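Tumor necrosis factor ligand superfamily member 13 (Mus musculus, PDB 1U5Y) is a secreted homotrimeric cytokine of the tumour necrosis factor family that binds the receptors TACI and BCMA and takes part in regulating tumour cell growth. Local coordinates at residues K4-H9 against R36-Q41; L10-I15 against T24-Q29; L60-T65 against K125-P130. All coordinates share one frame; numbering follows the deposited sequence.

Interaction 1: K4-H9 against R36-Q41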
loop_
_atom_site.group_PDB
_atom_site.type_symbol
_atom_site.label_atom_id
_atom_site.label_comp_id
_atom_site.label_asym_id
_atom_site.label_seq_id
_atom_site.Cartn_x
_atom_site.Cartn_y
_atom_site.Cartn_z
ATOM N N LYS A 4 -21.472 4.403 10.327
ATOM C CA LYS A 4 -20.217 3.591 10.265
ATOM C C LYS A 4 -20.022 2.983 8.864
ATOM O O LYS A 4 -20.903 2.278 8.356
ATOM C CB LYS A 4 -20.234 2.492 11.335
ATOM C CG LYS A 4 -20.508 2.992 12.759
ATOM C CD LYS A 4 -22.016 3.186 13.038
ATOM C CE LYS A 4 -22.388 4.656 13.311
ATOM N NZ LYS A 4 -22.086 5.062 14.714
ATOM N N HIS A 5 -18.850 3.251 8.273
ATOM C CA HIS A 5 -18.476 2.876 6.886
ATOM C C HIS A 5 -18.653 1.370 6.580
ATOM O O HIS A 5 -18.292 0.537 7.395
ATOM C CB HIS A 5 -16.976 3.190 6.635
ATOM C CG HIS A 5 -16.590 4.643 6.749
ATOM N ND1 HIS A 5 -15.868 5.292 5.767
ATOM C CD2 HIS A 5 -16.764 5.552 7.741
ATOM C CE1 HIS A 5 -15.640 6.540 6.137
ATOM N NE2 HIS A 5 -16.177 6.724 7.329
ATOM N N SER A 6 -19.151 1.008 5.400
ATOM C CA SER A 6 -19.106 -0.400 4.984
ATOM C C SER A 6 -17.647 -0.870 4.668
ATOM O O SER A 6 -16.848 -0.147 4.080
ATOM C CB SER A 6 -20.054 -0.658 3.806
ATOM O OG SER A 6 -19.518 -1.600 2.882
ATOM N N VAL A 7 -17.294 -2.070 5.110
ATOM C CA VAL A 7 -15.977 -2.626 4.815
ATOM C C VAL A 7 -15.994 -4.135 4.637
ATOM O O VAL A 7 -16.844 -4.847 5.165
ATOM C CB VAL A 7 -14.872 -2.231 5.868
ATOM C CG1 VAL A 7 -15.347 -1.156 6.861
ATOM C CG2 VAL A 7 -14.313 -3.454 6.606
ATOM N N LEU A 8 -15.015 -4.610 3.891
ATOM C CA LEU A 8 -14.895 -6.003 3.566
ATOM C C LEU A 8 -13.412 -6.341 3.410
ATOM O O LEU A 8 -12.677 -5.651 2.706
ATOM C CB LEU A 8 -15.647 -6.276 2.263
ATOM C CG LEU A 8 -15.937 -7.731 1.920
ATOM C CD1 LEU A 8 -16.894 -8.357 2.911
ATOM C CD2 LEU A 8 -16.503 -7.765 0.516
ATOM N N HIS A 9 -12.972 -7.383 4.102
ATOM C CA HIS A 9 -11.638 -7.902 3.916
ATOM C C HIS A 9 -11.792 -9.350 3.560
ATOM O O HIS A 9 -12.455 -10.095 4.269
ATOM C CB HIS A 9 -10.801 -7.730 5.180
ATOM C CG HIS A 9 -9.379 -8.191 5.048
ATOM N ND1 HIS A 9 -8.340 -7.332 4.757
ATOM C CD2 HIS A 9 -8.819 -9.415 5.204
ATOM C CE1 HIS A 9 -7.205 -8.010 4.727
ATOM N NE2 HIS A 9 -7.465 -9.272 5.017
ATOM N N ARG A 36 -23.555 -3.731 4.083
ATOM C CA ARG A 36 -24.072 -4.628 3.047
ATOM C C ARG A 36 -23.797 -4.123 1.618
ATOM O O ARG A 36 -24.275 -4.702 0.633
ATOM C CB ARG A 36 -25.582 -4.801 3.268
ATOM C CG ARG A 36 -26.309 -5.639 2.219
ATOM C CD ARG A 36 -27.014 -4.815 1.119
ATOM N NE ARG A 36 -27.054 -5.497 -0.183
ATOM C CZ ARG A 36 -27.859 -6.525 -0.490
ATOM N NH1 ARG A 36 -28.708 -7.027 0.407
ATOM N NH2 ARG A 36 -27.811 -7.063 -1.706
ATOM N N GLY A 37 -22.992 -3.073 1.498
ATOM C CA GLY A 37 -22.663 -2.507 0.201
ATOM C C GLY A 37 -21.776 -3.363 -0.687
ATOM O O GLY A 37 -21.606 -3.057 -1.868
ATOM N N LEU A 38 -21.209 -4.429 -0.133
ATOM C CA LEU A 38 -20.281 -5.282 -0.887
ATOM C C LEU A 38 -20.540 -6.747 -0.611
ATOM O O LEU A 38 -20.910 -7.111 0.514
ATOM C CB LEU A 38 -18.861 -4.944 -0.483
ATOM C CG LEU A 38 -18.442 -3.495 -0.736
ATOM C CD1 LEU A 38 -17.381 -3.105 0.263
ATOM C CD2 LEU A 38 -17.943 -3.305 -2.168
ATOM N N GLU A 39 -20.328 -7.601 -1.609
ATOM C CA GLU A 39 -20.588 -9.036 -1.427
ATOM C C GLU A 39 -19.656 -9.914 -2.260
ATOM O O GLU A 39 -19.609 -9.799 -3.476
ATOM C CB GLU A 39 -22.044 -9.339 -1.784
ATOM C CG GLU A 39 -22.512 -10.735 -1.419
ATOM C CD GLU A 39 -23.929 -10.975 -1.865
ATOM O OE1 GLU A 39 -24.750 -11.448 -1.051
ATOM O OE2 GLU A 39 -24.219 -10.683 -3.041
ATOM N N ALA A 40 -18.924 -10.805 -1.599
ATOM C CA ALA A 40 -18.080 -11.757 -2.307
ATOM C C ALA A 40 -18.974 -12.806 -2.908
ATOM O O ALA A 40 -19.882 -13.312 -2.249
ATOM C CB ALA A 40 -17.089 -12.397 -1.367
ATOM N N GLN A 41 -18.725 -13.106 -4.175
ATOM C CA GLN A 41 -19.479 -14.101 -4.916
ATOM C C GLN A 41 -18.463 -14.961 -5.695
ATOM O O GLN A 41 -18.334 -14.850 -6.921
ATOM C CB GLN A 41 -20.486 -13.391 -5.838
ATOM C CG GLN A 41 -21.953 -13.777 -5.620
ATOM C CD GLN A 41 -22.785 -13.662 -6.899
ATOM O OE1 GLN A 41 -22.758 -12.628 -7.582
ATOM N NE2 GLN A 41 -23.505 -14.722 -7.229
#
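L8 and L38 meet through their aliphatic branches: CD2 of L8 lies 3.8 Å from CB of L38, while CD1 of L38 comes back to 4.1 Å from CB of L8, so each leucine rests a methyl against the root of the other. L8 carries its CG anti to the backbone N (chi1 -165°), which sends CD2 past L38 to the backbone N of A40, 4.4 Å away. The same CD1 of L38 also touches S6, whose OG stands 3.7 Å from it and 4.0 Å from the backbone N of G37. At their closest the axes of 7-9 and 38-41 are 7.9 Å apart, running roughly in the same direction at 27°, too far for backbone pairing; side chains fill the gap, meeting each other and the facing backbone. This is mainly apolar packing inside the jelly-roll domain of the TNF family, between the N-terminal strand and strand 38-41. Further out, backbone bonds of S6 to K139 and of L8 to F137 hold the first segment against strand 134-139, and a backbone hydrogen bond joins V7 to R34. V7 packs on V106 of the second subunit, and H5 meets H5 of both other subunits.

Interaction 2: L10-I15 against T24-Q29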
loop_
_atom_site.group_PDB
_atom_site.type_symbol
_atom_site.label_atom_id
_atom_site.label_comp_id
_atom_site.label_asym_id
_atom_site.label_seq_id
_atom_site.Cartn_x
_atom_site.Cartn_y
_atom_site.Cartn_z
ATOM N N LEU A 10 -11.144 -9.739 2.466
ATOM C CA LEU A 10 -11.301 -11.067 1.881
ATOM C C LEU A 10 -9.943 -11.772 1.810
ATOM O O LEU A 10 -8.894 -11.138 1.627
ATOM C CB LEU A 10 -11.920 -10.990 0.480
ATOM C CG LEU A 10 -13.213 -10.187 0.266
ATOM C CD1 LEU A 10 -13.304 -9.682 -1.175
ATOM C CD2 LEU A 10 -14.439 -10.994 0.592
ATOM N N VAL A 11 -9.974 -13.085 1.987
ATOM C CA VAL A 11 -8.791 -13.923 1.880
ATOM C C VAL A 11 -9.113 -15.133 1.002
ATOM O O VAL A 11 -10.279 -15.451 0.811
ATOM C CB VAL A 11 -8.336 -14.408 3.256
ATOM C CG1 VAL A 11 -7.890 -13.247 4.102
ATOM C CG2 VAL A 11 -9.423 -15.229 3.955
ATOM N N PRO A 12 -8.099 -15.816 0.476
ATOM C CA PRO A 12 -8.330 -16.920 -0.465
ATOM C C PRO A 12 -8.957 -18.162 0.161
ATOM O O PRO A 12 -8.664 -18.474 1.316
ATOM C CB PRO A 12 -6.915 -17.261 -0.947
ATOM C CG PRO A 12 -6.104 -16.082 -0.595
ATOM C CD PRO A 12 -6.663 -15.591 0.685
ATOM N N VAL A 13 -9.811 -18.851 -0.593
ATOM C CA VAL A 13 -10.153 -20.230 -0.283
ATOM C C VAL A 13 -9.392 -21.146 -1.261
ATOM O O VAL A 13 -8.782 -22.117 -0.824
ATOM C CB VAL A 13 -11.711 -20.509 -0.228
ATOM C CG1 VAL A 13 -12.463 -19.906 -1.413
ATOM C CG2 VAL A 13 -12.003 -22.020 -0.135
ATOM N N ASN A 14 -9.413 -20.834 -2.561
ATOM C CA ASN A 14 -8.577 -21.542 -3.576
ATOM C C ASN A 14 -8.351 -20.712 -4.855
ATOM O O ASN A 14 -8.933 -19.632 -5.016
ATOM C CB ASN A 14 -9.114 -22.947 -3.925
ATOM C CG ASN A 14 -10.622 -22.988 -4.095
ATOM O OD1 ASN A 14 -11.209 -22.128 -4.739
ATOM N ND2 ASN A 14 -11.257 -24.008 -3.509
ATOM N N ILE A 15 -7.484 -21.211 -5.736
ATOM C CA ILE A 15 -7.122 -20.529 -6.987
ATOM C C ILE A 15 -7.675 -21.293 -8.187
ATOM O O ILE A 15 -7.656 -22.529 -8.200
ATOM C CB ILE A 15 -5.577 -20.409 -7.181
ATOM C CG1 ILE A 15 -4.766 -20.611 -5.896
ATOM C CG2 ILE A 15 -5.239 -19.072 -7.726
ATOM C CD1 ILE A 15 -3.284 -20.940 -6.196
ATOM N N THR A 24 -5.299 -16.454 -14.032
ATOM C CA THR A 24 -5.518 -17.121 -12.756
ATOM C C THR A 24 -6.293 -16.174 -11.840
ATOM O O THR A 24 -5.967 -15.010 -11.756
ATOM C CB THR A 24 -4.171 -17.493 -12.117
ATOM O OG1 THR A 24 -3.590 -18.610 -12.798
ATOM C CG2 THR A 24 -4.354 -17.992 -10.686
ATOM N N GLU A 25 -7.344 -16.652 -11.183
ATOM C CA GLU A 25 -8.100 -15.809 -10.253
ATOM C C GLU A 25 -8.206 -16.497 -8.902
ATOM O O GLU A 25 -7.811 -17.646 -8.754
ATOM C CB GLU A 25 -9.496 -15.526 -10.802
ATOM C CG GLU A 25 -9.515 -14.637 -12.036
ATOM C CD GLU A 25 -10.826 -14.721 -12.796
ATOM O OE1 GLU A 25 -11.692 -13.852 -12.552
ATOM O OE2 GLU A 25 -10.978 -15.656 -13.632
ATOM N N VAL A 26 -8.725 -15.777 -7.911
ATOM C CA VAL A 26 -8.848 -16.299 -6.560
ATOM C C VAL A 26 -10.322 -16.424 -6.194
ATOM O O VAL A 26 -11.121 -15.560 -6.525
ATOM C CB VAL A 26 -8.122 -15.372 -5.600
ATOM C CG1 VAL A 26 -8.322 -15.796 -4.134
ATOM C CG2 VAL A 26 -6.642 -15.295 -5.991
ATOM N N MET A 27 -10.691 -17.539 -5.578
ATOM C CA MET A 27 -12.016 -17.693 -4.992
ATOM C C MET A 27 -11.934 -17.102 -3.597
ATOM O O MET A 27 -11.238 -17.651 -2.757
ATOM C CB MET A 27 -12.394 -19.169 -4.895
ATOM C CG MET A 27 -12.812 -19.799 -6.216
ATOM S SD MET A 27 -14.518 -19.419 -6.677
ATOM C CE MET A 27 -15.486 -20.229 -5.350
ATOM N N TRP A 28 -12.619 -15.988 -3.355
ATOM C CA TRP A 28 -12.514 -15.276 -2.069
ATOM C C TRP A 28 -13.524 -15.690 -0.995
ATOM O O TRP A 28 -14.628 -16.136 -1.300
ATOM C CB TRP A 28 -12.657 -13.783 -2.300
ATOM C CG TRP A 28 -11.620 -13.215 -3.196
ATOM C CD1 TRP A 28 -11.771 -12.875 -4.503
ATOM C CD2 TRP A 28 -10.269 -12.899 -2.856
ATOM N NE1 TRP A 28 -10.596 -12.368 -4.995
ATOM C CE2 TRP A 28 -9.658 -12.370 -4.002
ATOM C CE3 TRP A 28 -9.504 -13.022 -1.692
ATOM C CZ2 TRP A 28 -8.326 -11.960 -4.023
ATOM C CZ3 TRP A 28 -8.194 -12.615 -1.709
ATOM C CH2 TRP A 28 -7.612 -12.094 -2.868
ATOM N N GLN A 29 -13.118 -15.541 0.267
ATOM C CA GLN A 29 -14.018 -15.665 1.428
ATOM C C GLN A 29 -13.880 -14.459 2.386
ATOM O O GLN A 29 -12.768 -14.036 2.701
ATOM C CB GLN A 29 -13.760 -16.965 2.213
ATOM C CG GLN A 29 -12.295 -17.154 2.617
ATOM C CD GLN A 29 -12.066 -18.354 3.518
ATOM O OE1 GLN A 29 -12.910 -18.690 4.352
ATOM N NE2 GLN A 29 -10.924 -19.013 3.342
#
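W28 turns the edge of its six-membered ring to the backbone of the neighbouring strand: CE3 of W28 is 3.4 Å from the backbone C of V11, which sits near the ring plane, and 3.8 Å from CB of L10. CG1 of V26 covers one face of the indole, 3.6 Å above the plane and over its centre, and also touches CB of P12. The P12 ring touches the indole too, CD to CZ3 of W28 at 4.1 Å, and so packs against both V26 and W28. Beside the indole, V11 and Q29 form an antiparallel hydrogen-bonded pair, with V11 N giving to Q29 O and Q29 N to V11 O, both nearly straight, the second in line with its carbonyl. The Q29 side chain adds a third link: its CG stands between the backbone N and carbonyl carbon (chi1 53°), and the extended chain beyond carries NE2 to P12 O at 3.1 Å. That oxygen lies in the amide plane of Q29, but the amide approaches from above the carbonyl plane, 43° out of it. These strands, 7-16 and 24-34, make the first beta hairpin of the jelly roll. At V13 the first strand turns a corner; beyond it M27 N donates to N14 O (2.8 Å). N14 is a predicted N-glycosylation site; its OD1 reaches CG of M27 at 3.2 Å, the two side chains lying alongside. Near the hairpin end CG2 of I15 presses on CG2 of T24 at 3.3 Å, tighter than ordinary van der Waals contact. OG1 of T24 is bonded to S17 OG.

Interaction 3: L60-T65 against K125-P130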
loop_
_atom_site.group_PDB
_atom_site.type_symbol
_atom_site.label_atom_id
_atom_site.label_comp_id
_atom_site.label_asym_id
_atom_site.label_seq_id
_atom_site.Cartn_x
_atom_site.Cartn_y
_atom_site.Cartn_z
ATOM N N LEU A 60 0.642 -12.704 -2.893
ATOM C CA LEU A 60 1.968 -13.245 -2.577
ATOM C C LEU A 60 2.331 -14.319 -3.607
ATOM O O LEU A 60 1.695 -15.365 -3.673
ATOM C CB LEU A 60 2.010 -13.824 -1.159
ATOM C CG LEU A 60 3.238 -14.676 -0.814
ATOM C CD1 LEU A 60 4.510 -13.877 -0.975
ATOM C CD2 LEU A 60 3.124 -15.245 0.614
ATOM N N PHE A 61 3.357 -14.039 -4.405
ATOM C CA PHE A 61 3.718 -14.879 -5.551
ATOM C C PHE A 61 4.883 -15.796 -5.235
ATOM O O PHE A 61 5.824 -15.386 -4.563
ATOM C CB PHE A 61 4.117 -13.992 -6.730
ATOM C CG PHE A 61 3.002 -13.159 -7.248
ATOM C CD1 PHE A 61 2.791 -11.885 -6.757
ATOM C CD2 PHE A 61 2.137 -13.663 -8.216
ATOM C CE1 PHE A 61 1.750 -11.108 -7.241
ATOM C CE2 PHE A 61 1.091 -12.895 -8.695
ATOM C CZ PHE A 61 0.901 -11.609 -8.210
ATOM N N HIS A 62 4.804 -17.027 -5.736
ATOM C CA HIS A 62 5.892 -18.005 -5.672
ATOM C C HIS A 62 6.385 -18.434 -7.075
ATOM O O HIS A 62 7.097 -19.425 -7.191
ATOM C CB HIS A 62 5.442 -19.259 -4.894
ATOM C CG HIS A 62 5.090 -19.007 -3.456
ATOM N ND1 HIS A 62 5.846 -18.203 -2.627
ATOM C CD2 HIS A 62 4.075 -19.481 -2.691
ATOM C CE1 HIS A 62 5.302 -18.181 -1.421
ATOM N NE2 HIS A 62 4.227 -18.948 -1.434
ATOM N N ASP A 63 6.027 -17.699 -8.131
ATOM C CA ASP A 63 6.425 -18.066 -9.502
ATOM C C ASP A 63 7.871 -17.667 -9.768
ATOM O O ASP A 63 8.398 -16.777 -9.116
ATOM C CB ASP A 63 5.551 -17.391 -10.554
ATOM C CG ASP A 63 4.064 -17.453 -10.227
ATOM O OD1 ASP A 63 3.361 -18.210 -10.941
ATOM O OD2 ASP A 63 3.515 -16.782 -9.299
ATOM N N VAL A 64 8.511 -18.330 -10.723
ATOM C CA VAL A 64 9.885 -18.003 -11.099
ATOM C C VAL A 64 9.968 -17.079 -12.327
ATOM O O VAL A 64 11.035 -16.549 -12.618
ATOM C CB VAL A 64 10.708 -19.312 -11.343
ATOM N N THR A 65 8.850 -16.882 -13.034
ATOM C CA THR A 65 8.838 -16.129 -14.301
ATOM C C THR A 65 9.064 -14.628 -14.139
ATOM O O THR A 65 8.473 -13.995 -13.259
ATOM C CB THR A 65 7.511 -16.338 -15.094
ATOM O OG1 THR A 65 6.436 -16.633 -14.195
ATOM C CG2 THR A 65 7.587 -17.558 -16.036
ATOM N N LYS A 125 1.325 -19.503 -9.347
ATOM C CA LYS A 125 1.650 -20.076 -8.048
ATOM C C LYS A 125 1.406 -19.059 -6.956
ATOM O O LYS A 125 2.332 -18.432 -6.451
ATOM C CB LYS A 125 3.122 -20.521 -8.031
ATOM C CG LYS A 125 3.507 -21.411 -9.207
ATOM C CD LYS A 125 4.732 -22.266 -8.914
ATOM C CE LYS A 125 4.818 -23.426 -9.879
ATOM N NZ LYS A 125 3.763 -24.459 -9.628
ATOM N N LEU A 126 0.147 -18.899 -6.584
ATOM C CA LEU A 126 -0.251 -17.821 -5.675
ATOM C C LEU A 126 -0.417 -18.413 -4.293
ATOM O O LEU A 126 -0.919 -19.515 -4.172
ATOM C CB LEU A 126 -1.568 -17.212 -6.129
ATOM C CG LEU A 126 -1.595 -16.690 -7.557
ATOM C CD1 LEU A 126 -2.981 -16.122 -7.884
ATOM C CD2 LEU A 126 -0.494 -15.638 -7.765
ATOM N N SER A 127 -0.001 -17.691 -3.257
ATOM C CA SER A 127 -0.172 -18.194 -1.898
ATOM C C SER A 127 -1.637 -18.037 -1.488
ATOM O O SER A 127 -2.279 -17.048 -1.821
ATOM C CB SER A 127 0.728 -17.448 -0.922
ATOM O OG SER A 127 0.564 -17.944 0.393
ATOM N N LEU A 128 -2.148 -19.031 -0.783
ATOM C CA LEU A 128 -3.486 -18.998 -0.193
ATOM C C LEU A 128 -3.452 -18.460 1.231
ATOM O O LEU A 128 -4.504 -18.278 1.855
ATOM C CB LEU A 128 -4.096 -20.412 -0.166
ATOM C CG LEU A 128 -4.248 -21.056 -1.543
ATOM C CD1 LEU A 128 -4.705 -22.512 -1.455
ATOM C CD2 LEU A 128 -5.219 -20.242 -2.388
ATOM N N SER A 129 -2.244 -18.250 1.748
ATOM C CA SER A 129 -2.054 -17.701 3.090
ATOM C C SER A 129 -2.844 -16.411 3.243
ATOM O O SER A 129 -2.660 -15.478 2.476
ATOM C CB SER A 129 -0.586 -17.417 3.358
ATOM O OG SER A 129 -0.470 -16.544 4.454
ATOM N N PRO A 130 -3.724 -16.345 4.230
ATOM C CA PRO A 130 -4.603 -15.166 4.386
ATOM C C PRO A 130 -3.878 -13.866 4.713
ATOM O O PRO A 130 -4.462 -12.775 4.572
ATOM C CB PRO A 130 -5.545 -15.555 5.550
ATOM C CG PRO A 130 -4.834 -16.679 6.296
ATOM C CD PRO A 130 -3.953 -17.376 5.262
#
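D63 uses its carboxylate where a strand would offer a backbone carbonyl: OD1 accepts the backbone N-H of K125 at 2.9 Å, almost straight at 175°, with the donor above the carboxylate plane, 35° out of it. The CG of D63 lies anti to its own carbonyl carbon (chi1 -45°), bringing the acid over to K125, whose aliphatic CG rests 3.6 Å from OD1. The ammonium does not close a salt bridge, NZ standing 6.4 Å from OD1. Two backbone bonds continue the pairing, S127 N to L60 O and H62 N to K125 O, each 2.9 Å long and directed nearly along its acceptor's C=O bond; F61 and L126 form the single bridge between them. The end of strand 51-61 is thereby tied to the connection that follows strand 114-119 and leads into strand 134-139, extending the antiparallel pairing of the jelly roll into a loop. F61 and L126 lie side by side, pointing the same way, CD2 of L126 coming 3.3 Å from CE2 of the phenylalanine ring, and both pack on I119. D63 OD2 sits at the edge of that ring, in its plane. CD2 of L60 meets CB of S127 at 3.6 Å. OG of S127 accepts from the backbone N of S129, an ST turn that bends the second segment. The rings of H62 and Y98 meet edge-to-face (T-shaped), and H62 ND1 is bonded to A97 O. At the trimer interface L60 packs on I87 of the second subunit, and V64 O is bonded to R96 of the third.

How the interactions relate
All three contacts belong to the single jelly-roll domain of the homotrimeric cytokine. Interactions 1 and 2 share strand 7-16, and along the chain the hairpin of interaction 2 is nested inside the loop closed by interaction 1. Their centres are 16 Å apart, yet CB of A40 touches CD2 of L10. Interaction 3 comes later in sequence, its centre 12 Å from that of interaction 2, and the two are in direct contact: I15 packs on L126 and L128, and T24 on L126. Interactions 1 and 3 lie on opposite sides of the chain's centre, about 25 Å apart between centres; both reach the second subunit, whereas no other chain of the trimer touches the segments of interaction 2.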